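Local coordinates for protein 2-c-methyl-d-erythritol 4-phosphate cytidylyltransferase (Streptococcus pneumoniae, PDB 2VSI) that catalyses the transfer of the cytidylyl group of CTP to D-ribitol 5-phosphate, giving CDP-L-ribitol and diphosphate, at residues I3-L8 and E48-G53; S89-I94 and D178-Y183; I108-D113 and Q169-F174. One frame throughout, in Å; residues are numbered along the deposited sequence.

Contact 1: residues I3-L8 and E48-G53. With CDF (4-amino-1-{5-O-[(R)-hydroxy(phosphonooxy)phosphoryl]-alpha-D-arabinofuranosyl}pyrimidin-2(1H)-one), chain D.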
loop_
_atom_site.group_PDB
_atom_site.type_symbol
_atom_site.label_atom_id
_atom_site.label_comp_id
_atom_site.label_asym_id
_atom_site.label_seq_id
_atom_site.Cartn_x
_atom_site.Cartn_y
_atom_site.Cartn_z
ATOM N N ILE B 3 -7.302 -8.863 -29.837
ATOM C CA ILE B 3 -7.204 -8.463 -28.435
ATOM C C ILE B 3 -7.942 -9.485 -27.563
ATOM O O ILE B 3 -9.131 -9.737 -27.761
ATOM C CB ILE B 3 -7.802 -7.050 -28.201
ATOM C CG1 ILE B 3 -7.031 -5.994 -28.997
ATOM C CG2 ILE B 3 -7.789 -6.698 -26.720
ATOM C CD1 ILE B 3 -7.741 -4.659 -29.106
ATOM N N TYR B 4 -7.230 -10.069 -26.600
ATOM C CA TYR B 4 -7.816 -11.040 -25.667
ATOM C C TYR B 4 -7.712 -10.571 -24.213
ATOM O O TYR B 4 -6.794 -9.836 -23.853
ATOM C CB TYR B 4 -7.149 -12.412 -25.815
ATOM C CG TYR B 4 -7.234 -13.001 -27.205
ATOM C CD1 TYR B 4 -6.222 -12.781 -28.137
ATOM C CD2 TYR B 4 -8.324 -13.781 -27.589
ATOM C CE1 TYR B 4 -6.296 -13.316 -29.420
ATOM C CE2 TYR B 4 -8.406 -14.324 -28.872
ATOM C CZ TYR B 4 -7.389 -14.086 -29.781
ATOM O OH TYR B 4 -7.458 -14.618 -31.050
ATOM N N ALA B 5 -8.669 -10.991 -23.391
ATOM C CA ALA B 5 -8.605 -10.772 -21.954
ATOM C C ALA B 5 -8.138 -12.067 -21.306
ATOM O O ALA B 5 -8.680 -13.133 -21.584
ATOM C CB ALA B 5 -9.959 -10.357 -21.421
ATOM N N GLY B 6 -7.114 -11.979 -20.465
ATOM C CA GLY B 6 -6.589 -13.156 -19.777
ATOM C C GLY B 6 -6.798 -13.062 -18.280
ATOM O O GLY B 6 -6.055 -12.364 -17.594
ATOM N N ILE B 7 -7.808 -13.771 -17.774
ATOM C CA ILE B 7 -8.206 -13.658 -16.365
ATOM C C ILE B 7 -7.555 -14.720 -15.483
ATOM O O ILE B 7 -7.931 -15.893 -15.511
ATOM C CB ILE B 7 -9.744 -13.691 -16.185
ATOM C CG1 ILE B 7 -10.438 -12.705 -17.132
ATOM C CG2 ILE B 7 -10.113 -13.388 -14.742
ATOM C CD1 ILE B 7 -10.179 -11.245 -16.811
ATOM N N LEU B 8 -6.574 -14.285 -14.702
ATOM C CA LEU B 8 -5.868 -15.158 -13.784
ATOM C C LEU B 8 -6.777 -15.444 -12.603
ATOM O O LEU B 8 -7.013 -14.569 -11.757
ATOM C CB LEU B 8 -4.555 -14.514 -13.334
ATOM C CG LEU B 8 -3.397 -14.403 -14.333
ATOM C CD1 LEU B 8 -3.070 -15.744 -14.967
ATOM C CD2 LEU B 8 -3.684 -13.360 -15.411
ATOM N N GLU B 48 -11.765 -9.893 -28.484
ATOM C CA GLU B 48 -12.197 -11.135 -29.135
ATOM C C GLU B 48 -12.829 -12.155 -28.185
ATOM O O GLU B 48 -14.055 -12.295 -28.138
ATOM C CB GLU B 48 -11.034 -11.775 -29.898
ATOM C CG GLU B 48 -11.108 -11.606 -31.401
ATOM C CD GLU B 48 -12.125 -12.532 -32.050
ATOM O OE1 GLU B 48 -11.711 -13.548 -32.648
ATOM O OE2 GLU B 48 -13.339 -12.250 -31.957
ATOM N N LYS B 49 -11.991 -12.875 -27.446
ATOM C CA LYS B 49 -12.476 -13.835 -26.462
ATOM C C LYS B 49 -11.887 -13.537 -25.088
ATOM O O LYS B 49 -10.837 -12.894 -24.975
ATOM C CB LYS B 49 -12.178 -15.273 -26.892
ATOM C CG LYS B 49 -12.661 -15.593 -28.297
ATOM C CD LYS B 49 -13.172 -17.020 -28.432
ATOM C CE LYS B 49 -14.628 -17.155 -28.012
ATOM N NZ LYS B 49 -15.554 -16.436 -28.936
ATOM N N ILE B 50 -12.584 -13.981 -24.049
ATOM C CA ILE B 50 -12.118 -13.781 -22.687
ATOM C C ILE B 50 -11.730 -15.124 -22.093
ATOM O O ILE B 50 -12.587 -15.939 -21.744
ATOM C CB ILE B 50 -13.159 -13.056 -21.809
ATOM C CG1 ILE B 50 -13.595 -11.740 -22.472
ATOM C CG2 ILE B 50 -12.590 -12.811 -20.415
ATOM C CD1 ILE B 50 -14.883 -11.157 -21.924
ATOM N N VAL B 51 -10.425 -15.341 -21.993
ATOM C CA VAL B 51 -9.871 -16.615 -21.561
ATOM C C VAL B 51 -9.623 -16.584 -20.054
ATOM O O VAL B 51 -8.854 -15.752 -19.560
ATOM C CB VAL B 51 -8.569 -16.940 -22.333
ATOM C CG1 VAL B 51 -8.100 -18.353 -22.031
ATOM C CG2 VAL B 51 -8.782 -16.767 -23.832
ATOM N N VAL B 52 -10.283 -17.486 -19.329
ATOM C CA VAL B 52 -10.193 -17.533 -17.863
ATOM C C VAL B 52 -9.342 -18.725 -17.405
ATOM O O VAL B 52 -9.551 -19.857 -17.847
ATOM C CB VAL B 52 -11.599 -17.579 -17.221
ATOM C CG1 VAL B 52 -11.505 -17.585 -15.709
ATOM C CG2 VAL B 52 -12.435 -16.398 -17.692
ATOM N N GLY B 53 -8.382 -18.456 -16.523
ATOM C CA GLY B 53 -7.434 -19.472 -16.067
ATOM C C GLY B 53 -7.648 -19.893 -14.624
ATOM O O GLY B 53 -7.123 -19.263 -13.698
HETATM O O3B CDF D . -1.045 -13.119 -6.175
HETATM P PB CDF D . -1.519 -13.950 -5.003
HETATM O O1B CDF D . -0.695 -13.774 -3.749
HETATM O O2B CDF D . -1.834 -15.391 -5.338
HETATM O O3A CDF D . -2.941 -13.298 -4.607
HETATM P PA CDF D . -4.275 -13.546 -5.478
HETATM O O1A CDF D . -4.607 -15.020 -5.429
HETATM O O2A CDF D . -5.315 -12.555 -5.015
HETATM O "O5'" CDF D . -3.800 -13.155 -6.970
HETATM C "C5'" CDF D . -4.732 -12.755 -7.977
HETATM C "C4'" CDF D . -5.013 -13.884 -8.969
HETATM O "O4'" CDF D . -3.856 -14.704 -9.183
HETATM C "C3'" CDF D . -6.124 -14.792 -8.456
HETATM O "O3'" CDF D . -7.303 -14.641 -9.249
HETATM C "C2'" CDF D . -5.563 -16.201 -8.529
HETATM O "O2'" CDF D . -5.943 -16.954 -7.376
HETATM C "C1'" CDF D . -4.055 -15.979 -8.561
HETATM N N1 CDF D . -3.317 -17.067 -9.215
HETATM C C2 CDF D . -3.362 -17.309 -10.612
HETATM O O2 CDF D . -4.046 -16.597 -11.373
HETATM N N3 CDF D . -2.655 -18.335 -11.141
HETATM C C4 CDF D . -1.901 -19.134 -10.348
HETATM N N4 CDF D . -1.200 -20.154 -10.886
HETATM C C6 CDF D . -2.570 -17.856 -8.430
HETATM C C5 CDF D . -1.844 -18.910 -8.977
#

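Contact 2: residues S89-I94 and D178-Y183. With CDF (4-amino-1-{5-O-[(R)-hydroxy(phosphonooxy)phosphoryl]-alpha-D-arabinofuranosyl}pyrimidin-2(1H)-one), chain D.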
loop_
_atom_site.group_PDB
_atom_site.type_symbol
_atom_site.label_atom_id
_atom_site.label_comp_id
_atom_site.label_asym_id
_atom_site.label_seq_id
_atom_site.Cartn_x
_atom_site.Cartn_y
_atom_site.Cartn_z
ATOM N N SER B 89 0.553 -19.619 -15.432
ATOM C CA SER B 89 -0.837 -19.459 -15.858
ATOM C C SER B 89 -0.956 -18.618 -17.128
ATOM O O SER B 89 -1.652 -19.010 -18.066
ATOM C CB SER B 89 -1.681 -18.852 -14.738
ATOM O OG SER B 89 -1.539 -19.589 -13.538
ATOM N N ILE B 90 -0.281 -17.470 -17.163
ATOM C CA ILE B 90 -0.256 -16.640 -18.372
ATOM C C ILE B 90 0.251 -17.475 -19.557
ATOM O O ILE B 90 -0.287 -17.384 -20.662
ATOM C CB ILE B 90 0.581 -15.346 -18.189
ATOM C CG1 ILE B 90 0.033 -14.508 -17.032
ATOM C CG2 ILE B 90 0.553 -14.503 -19.459
ATOM C CD1 ILE B 90 1.000 -13.449 -16.515
ATOM N N LYS B 91 1.265 -18.301 -19.302
ATOM C CA LYS B 91 1.754 -19.277 -20.275
ATOM C C LYS B 91 0.595 -20.149 -20.757
ATOM O O LYS B 91 0.402 -20.311 -21.962
ATOM C CB LYS B 91 2.870 -20.134 -19.655
ATOM C CG LYS B 91 3.743 -20.929 -20.633
ATOM C CD LYS B 91 3.263 -22.372 -20.791
ATOM C CE LYS B 91 4.397 -23.310 -21.197
ATOM N NZ LYS B 91 5.021 -22.966 -22.514
ATOM N N ASN B 92 -0.178 -20.679 -19.808
ATOM C CA ASN B 92 -1.327 -21.539 -20.098
ATOM C C ASN B 92 -2.474 -20.819 -20.789
ATOM O O ASN B 92 -3.176 -21.417 -21.600
ATOM C CB ASN B 92 -1.851 -22.191 -18.819
ATOM C CG ASN B 92 -1.062 -23.412 -18.418
ATOM O OD1 ASN B 92 0.158 -23.370 -18.304
ATOM N ND2 ASN B 92 -1.762 -24.512 -18.187
ATOM N N ILE B 93 -2.676 -19.547 -20.452
ATOM C CA ILE B 93 -3.707 -18.742 -21.107
ATOM C C ILE B 93 -3.285 -18.492 -22.544
ATOM O O ILE B 93 -4.073 -18.696 -23.467
ATOM C CB ILE B 93 -3.992 -17.402 -20.368
ATOM C CG1 ILE B 93 -4.711 -17.668 -19.034
ATOM C CG2 ILE B 93 -4.815 -16.450 -21.258
ATOM C CD1 ILE B 93 -5.147 -16.413 -18.268
ATOM N N ILE B 94 -2.032 -18.085 -22.725
ATOM C CA ILE B 94 -1.477 -17.861 -24.055
ATOM C C ILE B 94 -1.589 -19.106 -24.942
ATOM O O ILE B 94 -2.104 -19.025 -26.058
ATOM C CB ILE B 94 -0.015 -17.359 -23.988
ATOM C CG1 ILE B 94 0.029 -15.938 -23.403
ATOM C CG2 ILE B 94 0.641 -17.410 -25.375
ATOM C CD1 ILE B 94 1.426 -15.350 -23.249
ATOM N N ASP B 178 5.472 -11.973 -27.267
ATOM C CA ASP B 178 6.477 -11.227 -26.516
ATOM C C ASP B 178 6.750 -11.813 -25.135
ATOM O O ASP B 178 7.904 -11.921 -24.719
ATOM C CB ASP B 178 6.065 -9.762 -26.391
ATOM C CG ASP B 178 6.356 -8.967 -27.642
ATOM O OD1 ASP B 178 6.390 -9.563 -28.739
ATOM O OD2 ASP B 178 6.554 -7.739 -27.526
ATOM N N PHE B 179 5.683 -12.185 -24.434
ATOM C CA PHE B 179 5.788 -12.784 -23.105
ATOM C C PHE B 179 6.398 -14.188 -23.168
ATOM O O PHE B 179 7.286 -14.511 -22.374
ATOM C CB PHE B 179 4.415 -12.816 -22.417
ATOM C CG PHE B 179 4.406 -13.557 -21.102
ATOM C CD1 PHE B 179 4.750 -12.908 -19.918
ATOM C CD2 PHE B 179 4.045 -14.904 -21.046
ATOM C CE1 PHE B 179 4.741 -13.596 -18.699
ATOM C CE2 PHE B 179 4.036 -15.601 -19.838
ATOM C CZ PHE B 179 4.383 -14.950 -18.663
ATOM N N MET B 180 5.917 -15.010 -24.104
ATOM C CA MET B 180 6.395 -16.387 -24.261
ATOM C C MET B 180 7.890 -16.423 -24.532
ATOM O O MET B 180 8.608 -17.252 -23.973
ATOM C CB MET B 180 5.655 -17.107 -25.396
ATOM C CG MET B 180 4.195 -17.414 -25.113
ATOM S SD MET B 180 3.917 -18.565 -23.746
ATOM C CE MET B 180 4.437 -20.123 -24.466
ATOM N N ASP B 181 8.344 -15.508 -25.386
ATOM C CA ASP B 181 9.742 -15.441 -25.802
ATOM C C ASP B 181 10.684 -15.006 -24.673
ATOM O O ASP B 181 11.890 -15.245 -24.743
ATOM C CB ASP B 181 9.892 -14.541 -27.036
ATOM C CG ASP B 181 9.278 -15.157 -28.297
ATOM O OD1 ASP B 181 8.955 -16.366 -28.291
ATOM O OD2 ASP B 181 9.121 -14.431 -29.302
ATOM N N LEU B 182 10.132 -14.390 -23.629
ATOM C CA LEU B 182 10.924 -13.998 -22.460
ATOM C C LEU B 182 10.849 -15.042 -21.345
ATOM O O LEU B 182 11.863 -15.375 -20.727
ATOM C CB LEU B 182 10.509 -12.612 -21.953
ATOM C CG LEU B 182 10.957 -11.427 -22.818
ATOM C CD1 LEU B 182 10.169 -10.176 -22.474
ATOM C CD2 LEU B 182 12.455 -11.170 -22.689
ATOM N N TYR B 183 9.647 -15.563 -21.108
ATOM C CA TYR B 183 9.424 -16.654 -20.159
ATOM C C TYR B 183 10.222 -17.899 -20.548
ATOM O O TYR B 183 10.596 -18.699 -19.689
ATOM C CB TYR B 183 7.929 -16.981 -20.094
ATOM C CG TYR B 183 7.512 -17.908 -18.971
ATOM C CD1 TYR B 183 7.446 -17.457 -17.654
ATOM C CD2 TYR B 183 7.151 -19.229 -19.232
ATOM C CE1 TYR B 183 7.049 -18.305 -16.621
ATOM C CE2 TYR B 183 6.752 -20.083 -18.208
ATOM C CZ TYR B 183 6.703 -19.612 -16.907
ATOM O OH TYR B 183 6.308 -20.447 -15.892
HETATM O O3B CDF D . -1.045 -13.119 -6.175
HETATM P PB CDF D . -1.519 -13.950 -5.003
HETATM O O1B CDF D . -0.695 -13.774 -3.749
HETATM O O2B CDF D . -1.834 -15.391 -5.338
HETATM O O3A CDF D . -2.941 -13.298 -4.607
HETATM P PA CDF D . -4.275 -13.546 -5.478
HETATM O O1A CDF D . -4.607 -15.020 -5.429
HETATM O O2A CDF D . -5.315 -12.555 -5.015
HETATM O "O5'" CDF D . -3.800 -13.155 -6.970
HETATM C "C5'" CDF D . -4.732 -12.755 -7.977
HETATM C "C4'" CDF D . -5.013 -13.884 -8.969
HETATM O "O4'" CDF D . -3.856 -14.704 -9.183
HETATM C "C3'" CDF D . -6.124 -14.792 -8.456
HETATM O "O3'" CDF D . -7.303 -14.641 -9.249
HETATM C "C2'" CDF D . -5.563 -16.201 -8.529
HETATM O "O2'" CDF D . -5.943 -16.954 -7.376
HETATM C "C1'" CDF D . -4.055 -15.979 -8.561
HETATM N N1 CDF D . -3.317 -17.067 -9.215
HETATM C C2 CDF D . -3.362 -17.309 -10.612
HETATM O O2 CDF D . -4.046 -16.597 -11.373
HETATM N N3 CDF D . -2.655 -18.335 -11.141
HETATM C C4 CDF D . -1.901 -19.134 -10.348
HETATM N N4 CDF D . -1.200 -20.154 -10.886
HETATM C C6 CDF D . -2.570 -17.856 -8.430
HETATM C C5 CDF D . -1.844 -18.910 -8.977
#

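Contact 3: residues I108-D113 and Q169-F174. With CDF (4-amino-1-{5-O-[(R)-hydroxy(phosphonooxy)phosphoryl]-alpha-D-arabinofuranosyl}pyrimidin-2(1H)-one), chain D.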
loop_
_atom_site.group_PDB
_atom_site.type_symbol
_atom_site.label_atom_id
_atom_site.label_comp_id
_atom_site.label_asym_id
_atom_site.label_seq_id
_atom_site.Cartn_x
_atom_site.Cartn_y
_atom_site.Cartn_z
ATOM N N ILE B 108 -2.225 -8.865 -28.604
ATOM C CA ILE B 108 -2.048 -8.503 -27.196
ATOM C C ILE B 108 -3.016 -9.232 -26.253
ATOM O O ILE B 108 -4.132 -9.590 -26.639
ATOM C CB ILE B 108 -2.142 -6.963 -26.963
ATOM C CG1 ILE B 108 -3.498 -6.413 -27.431
ATOM C CG2 ILE B 108 -0.981 -6.242 -27.645
ATOM C CD1 ILE B 108 -3.883 -5.083 -26.801
ATOM N N VAL B 109 -2.566 -9.450 -25.019
ATOM C CA VAL B 109 -3.404 -10.015 -23.962
ATOM C C VAL B 109 -3.503 -9.042 -22.789
ATOM O O VAL B 109 -2.488 -8.538 -22.306
ATOM C CB VAL B 109 -2.903 -11.424 -23.487
ATOM C CG1 VAL B 109 -1.391 -11.471 -23.370
ATOM C CG2 VAL B 109 -3.551 -11.840 -22.166
ATOM N N VAL B 110 -4.730 -8.770 -22.352
ATOM C CA VAL B 110 -4.963 -7.941 -21.177
ATOM C C VAL B 110 -5.166 -8.846 -19.965
ATOM O O VAL B 110 -6.282 -9.297 -19.689
ATOM C CB VAL B 110 -6.165 -6.990 -21.365
ATOM C CG1 VAL B 110 -6.353 -6.112 -20.130
ATOM C CG2 VAL B 110 -5.971 -6.129 -22.606
ATOM N N THR B 111 -4.071 -9.118 -19.259
ATOM C CA THR B 111 -4.104 -9.973 -18.078
ATOM C C THR B 111 -4.709 -9.212 -16.896
ATOM O O THR B 111 -4.495 -8.008 -16.758
ATOM C CB THR B 111 -2.695 -10.493 -17.696
ATOM O OG1 THR B 111 -1.947 -9.458 -17.039
ATOM C CG2 THR B 111 -1.937 -10.955 -18.923
ATOM N N HIS B 112 -5.452 -9.909 -16.042
ATOM C CA HIS B 112 -6.138 -9.256 -14.933
ATOM C C HIS B 112 -6.513 -10.227 -13.804
ATOM O O HIS B 112 -6.999 -11.322 -14.059
ATOM C CB HIS B 112 -7.383 -8.537 -15.462
ATOM C CG HIS B 112 -8.039 -7.640 -14.463
ATOM N ND1 HIS B 112 -7.526 -6.409 -14.120
ATOM C CD2 HIS B 112 -9.170 -7.794 -13.737
ATOM C CE1 HIS B 112 -8.312 -5.843 -13.223
ATOM N NE2 HIS B 112 -9.316 -6.664 -12.973
ATOM N N ASP B 113 -6.287 -9.815 -12.558
ATOM C CA ASP B 113 -6.722 -10.594 -11.402
ATOM C C ASP B 113 -8.242 -10.753 -11.372
ATOM O O ASP B 113 -8.975 -9.764 -11.436
ATOM C CB ASP B 113 -6.277 -9.926 -10.099
ATOM C CG ASP B 113 -4.780 -9.900 -9.928
ATOM O OD1 ASP B 113 -4.081 -10.718 -10.559
ATOM O OD2 ASP B 113 -4.300 -9.057 -9.143
ATOM N N GLN B 169 -0.882 -2.967 -9.679
ATOM C CA GLN B 169 -2.236 -3.500 -9.771
ATOM C C GLN B 169 -2.294 -4.421 -10.978
ATOM O O GLN B 169 -1.265 -4.911 -11.435
ATOM C CB GLN B 169 -3.264 -2.367 -9.911
ATOM C CG GLN B 169 -3.397 -1.474 -8.676
ATOM C CD GLN B 169 -4.531 -0.477 -8.787
ATOM O OE1 GLN B 169 -5.219 -0.412 -9.803
ATOM N NE2 GLN B 169 -4.727 0.312 -7.738
ATOM N N THR B 170 -3.505 -4.693 -11.452
ATOM C CA THR B 170 -3.743 -5.219 -12.790
ATOM C C THR B 170 -4.907 -4.378 -13.321
ATOM O O THR B 170 -5.653 -3.812 -12.513
ATOM C CB THR B 170 -4.103 -6.734 -12.807
ATOM O OG1 THR B 170 -5.432 -6.940 -12.304
ATOM C CG2 THR B 170 -3.098 -7.567 -12.005
ATOM N N PRO B 171 -5.093 -4.301 -14.659
ATOM C CA PRO B 171 -4.429 -4.975 -15.780
ATOM C C PRO B 171 -2.916 -4.836 -15.915
ATOM O O PRO B 171 -2.317 -3.802 -15.562
ATOM C CB PRO B 171 -5.095 -4.347 -17.007
ATOM C CG PRO B 171 -6.402 -3.911 -16.539
ATOM C CD PRO B 171 -6.174 -3.426 -15.144
ATOM N N GLN B 172 -2.320 -5.915 -16.418
ATOM C CA GLN B 172 -0.980 -5.908 -16.995
ATOM C C GLN B 172 -1.131 -6.428 -18.424
ATOM O O GLN B 172 -1.661 -7.524 -18.632
ATOM C CB GLN B 172 -0.024 -6.783 -16.186
ATOM C CG GLN B 172 0.143 -6.352 -14.733
ATOM C CD GLN B 172 1.222 -7.133 -14.005
ATOM O OE1 GLN B 172 1.429 -8.320 -14.265
ATOM N NE2 GLN B 172 1.919 -6.469 -13.086
ATOM N N THR B 173 -0.691 -5.642 -19.402
ATOM C CA THR B 173 -0.971 -5.950 -20.806
ATOM C C THR B 173 0.292 -6.084 -21.650
ATOM O O THR B 173 1.278 -5.379 -21.415
ATOM C CB THR B 173 -1.907 -4.891 -21.415
ATOM O OG1 THR B 173 -3.138 -4.895 -20.686
ATOM C CG2 THR B 173 -2.193 -5.163 -22.889
ATOM N N PHE B 174 0.246 -7.001 -22.618
ATOM C CA PHE B 174 1.366 -7.269 -23.522
ATOM C C PHE B 174 0.990 -8.167 -24.703
ATOM O O PHE B 174 -0.096 -8.751 -24.741
ATOM C CB PHE B 174 2.543 -7.898 -22.761
ATOM C CG PHE B 174 2.139 -8.971 -21.779
ATOM C CD1 PHE B 174 1.796 -10.245 -22.215
ATOM C CD2 PHE B 174 2.133 -8.708 -20.413
ATOM C CE1 PHE B 174 1.435 -11.229 -21.312
ATOM C CE2 PHE B 174 1.780 -9.688 -19.500
ATOM C CZ PHE B 174 1.428 -10.950 -19.952
HETATM O O3B CDF D . -1.045 -13.119 -6.175
HETATM P PB CDF D . -1.519 -13.950 -5.003
HETATM O O1B CDF D . -0.695 -13.774 -3.749
HETATM O O2B CDF D . -1.834 -15.391 -5.338
HETATM O O3A CDF D . -2.941 -13.298 -4.607
HETATM P PA CDF D . -4.275 -13.546 -5.478
HETATM O O1A CDF D . -4.607 -15.020 -5.429
HETATM O O2A CDF D . -5.315 -12.555 -5.015
HETATM O "O5'" CDF D . -3.800 -13.155 -6.970
HETATM C "C5'" CDF D . -4.732 -12.755 -7.977
HETATM C "C4'" CDF D . -5.013 -13.884 -8.969
HETATM O "O4'" CDF D . -3.856 -14.704 -9.183
HETATM C "C3'" CDF D . -6.124 -14.792 -8.456
HETATM O "O3'" CDF D . -7.303 -14.641 -9.249
HETATM C "C2'" CDF D . -5.563 -16.201 -8.529
HETATM O "O2'" CDF D . -5.943 -16.954 -7.376
HETATM C "C1'" CDF D . -4.055 -15.979 -8.561
HETATM N N1 CDF D . -3.317 -17.067 -9.215
HETATM C C2 CDF D . -3.362 -17.309 -10.612
HETATM O O2 CDF D . -4.046 -16.597 -11.373
HETATM N N3 CDF D . -2.655 -18.335 -11.141
HETATM C C4 CDF D . -1.901 -19.134 -10.348
HETATM N N4 CDF D . -1.200 -20.154 -10.886
HETATM C C6 CDF D . -2.570 -17.856 -8.430
HETATM C C5 CDF D . -1.844 -18.910 -8.977
#

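Contact 1: residues I3-L8 and E48-G53
Tyr-4 lies alongside Glu-48 near one end of the pairing between two parallel strands, its CD2 close to Lys-49. Its CG stands anti to the carbonyl carbon (chi1 -58°), which swings the ring back along the strand. CB starts 3.8 Å from Lys-49 O, the same oxygen that sits near the ring plane at the edge, 3.7 Å from CD2. Further out, CE2 of Tyr-4 meets CB of Glu-48 at 3.8 Å. The ring beyond packs on Ile-97 and Tyr-100 of helix 86-100. A large aromatic suits this place because its flat ring can lie along Glu-48 and Lys-49 and reach helix 86-100 as well.

On the other face, Ala-5 CB touches Ile-50 CG2 at 3.7 Å, and Ile-7 CG1 runs beside that same methyl, the two isoleucines pointing the same way. Ile-7 CB also rests against CG2 of Val-52. Beta-branched residues suit an extended strand, and Ala-5, with only a methyl, touches Phe-41 of helix 33-43, the helix linking the two strands in a classical beta-alpha-beta crossover. Gly-6 has no side chain, and Ile-93 of helix 86-100 packs closely on its backbone.

The backbones join through alternating bonds, such as Ile-7 N to Val-51 O (2.9 Å, 166° at the hydrogen) and Gly-53 N to Ile-7 O (2.8 Å). Beyond the last of these, Leu-8 O accepts the O3' hydroxyl of CDF at 2.5 Å. The paired amides and the apolar contacts thus fix the register of strand 3-8, whose last carbonyl is presented to the sugar of the bound nucleotide.

Contact 2: residues S89-I94 and D178-Y183
Segments 89-94 and 178-183, each part of a longer helix, run at 133° to one another, their axes 10.4 Å apart at closest approach, with Lys-91 and Met-180 nearest in backbone. No hydrogen bond spans the gap; side chains fill it. Ile-90 crosses Phe-179 at about a right angle and lays its CG2 methyl over one ring face, a CH-pi contact 3.9 Å from the centroid. The ring's opposite face is backed by CB of Tyr-183, one helical turn on, so a flat aromatic is well chosen to slot between two aliphatic groups. The CG of Phe-179 is anti to its own amide nitrogen (chi1 174°), and this sends the ring out toward the partner helix. Ile-94 adds its CD1, 3.5 Å from Phe-179 CD2.

In this GT-A-type cytidylyltransferase the CTP-binding run Gly-83 to Ser-89 leads into helix 86-100, whose first turn holds Arg-86 to Ser-89. There Ser-89 OG accepts the cytosine amino group, CDF N4, at 2.7 Å. The same hydroxyl is bonded to Gly-83 N and Asp-85 O, which fix its rotation.

Next to Phe-179, Met-180 bends at chi2 and chi3 and runs antiparallel to the Ile-94 side chain, its CG 3.6 Å from Ile-94 CG2. The unbranched, flexible methionine can bend so that CG and SD both lie against Ile-94. Lys-91 crosses Met-180 and Tyr-183 roughly at right angles: its CG lies 4.0 Å from Tyr-183 CE2, and its NZ comes near the Met-180 CE methyl. That amine has a weak, long ion pair with Glu-95, whereas Tyr-183 OH bonds to Thr-88 OG1.

Contact 3: residues I108-D113 and Q169-F174
Strands 108-113 and 171-174 run antiparallel at 161°, 4.6 Å apart at closest approach, with Val-109 facing Phe-174 and Thr-111 facing Gln-172 as hydrogen-bonded pairs. Val-109 N gives Phe-174 O a nearly straight bond of 2.6 Å. At the second pair Gln-172 O takes two donors from one residue: Thr-111 N, and Thr-111 OG1 at 2.5 Å. With OG1 set between backbone N and carbonyl carbon (chi1 77°), the hydroxyl leans across to the partner strand while CG2 is left to touch Phe-174 CZ at 3.5 Å. A threonine suits this place because it offers a donor on one branch and a methyl on the other. Val-109 CG1 meets the same ring at CE1, and both methyls approach it obliquely. On the other face, Val-110 CG1 packs against Pro-171 CB at 3.8 Å and also meets Thr-173 OG1, a hydroxyl that is bonded to Asn-127.

Beyond these pairs the chain turns a corner at Thr-170, where the peptide bond before Pro-171 is cis. Thr-170 OG1 accepts Asp-113 N (3.0 Å, 161° at the hydrogen) and also lies 2.8 Å from His-112 ND1. The imidazole meets Pro-171 N at its edge, in plane, and its NE2 bonds to Arg-116 O. Asp-113 crosses Thr-170, with CG2 of the threonine against OD2. Its carboxylate has salt bridges to Arg-86 and Arg-116, and OD1 comes 3.4 Å from C5' of CDF. Strand 165-175, antiparallel to both its neighbours 108-113 and 136-142, is the reversed strand in the mixed 3-2-1-4-6-5-7 sheet of this GT-A-like fold, and strand 108-113 ends at the nucleotide.

Contacts 1 and 3 are neighbours in one sheet, their centres 9 Å apart: strand 3-8 also pairs with strand 108-113, as in Gly-6 N to Val-110 O at 2.9 Å. Contact 2 lies over one face of that sheet. Leu-8 CD1 reaches Ser-89 CB at 3.4 Å, and Phe-174 CZ lies 3.7 Å from Ile-90 CG2, so the helices of contact 2 pack directly on the strands of contacts 1 and 3. All three contacts converge on CDF. Contact 2 supplies Ser-89 to the base, contact 1 supplies Leu-8 to the sugar, and contact 3 brings Asp-113 close to C5' on the phosphate side. Ser-114, just after strand 108-113, is also hydrogen-bonded to CDF.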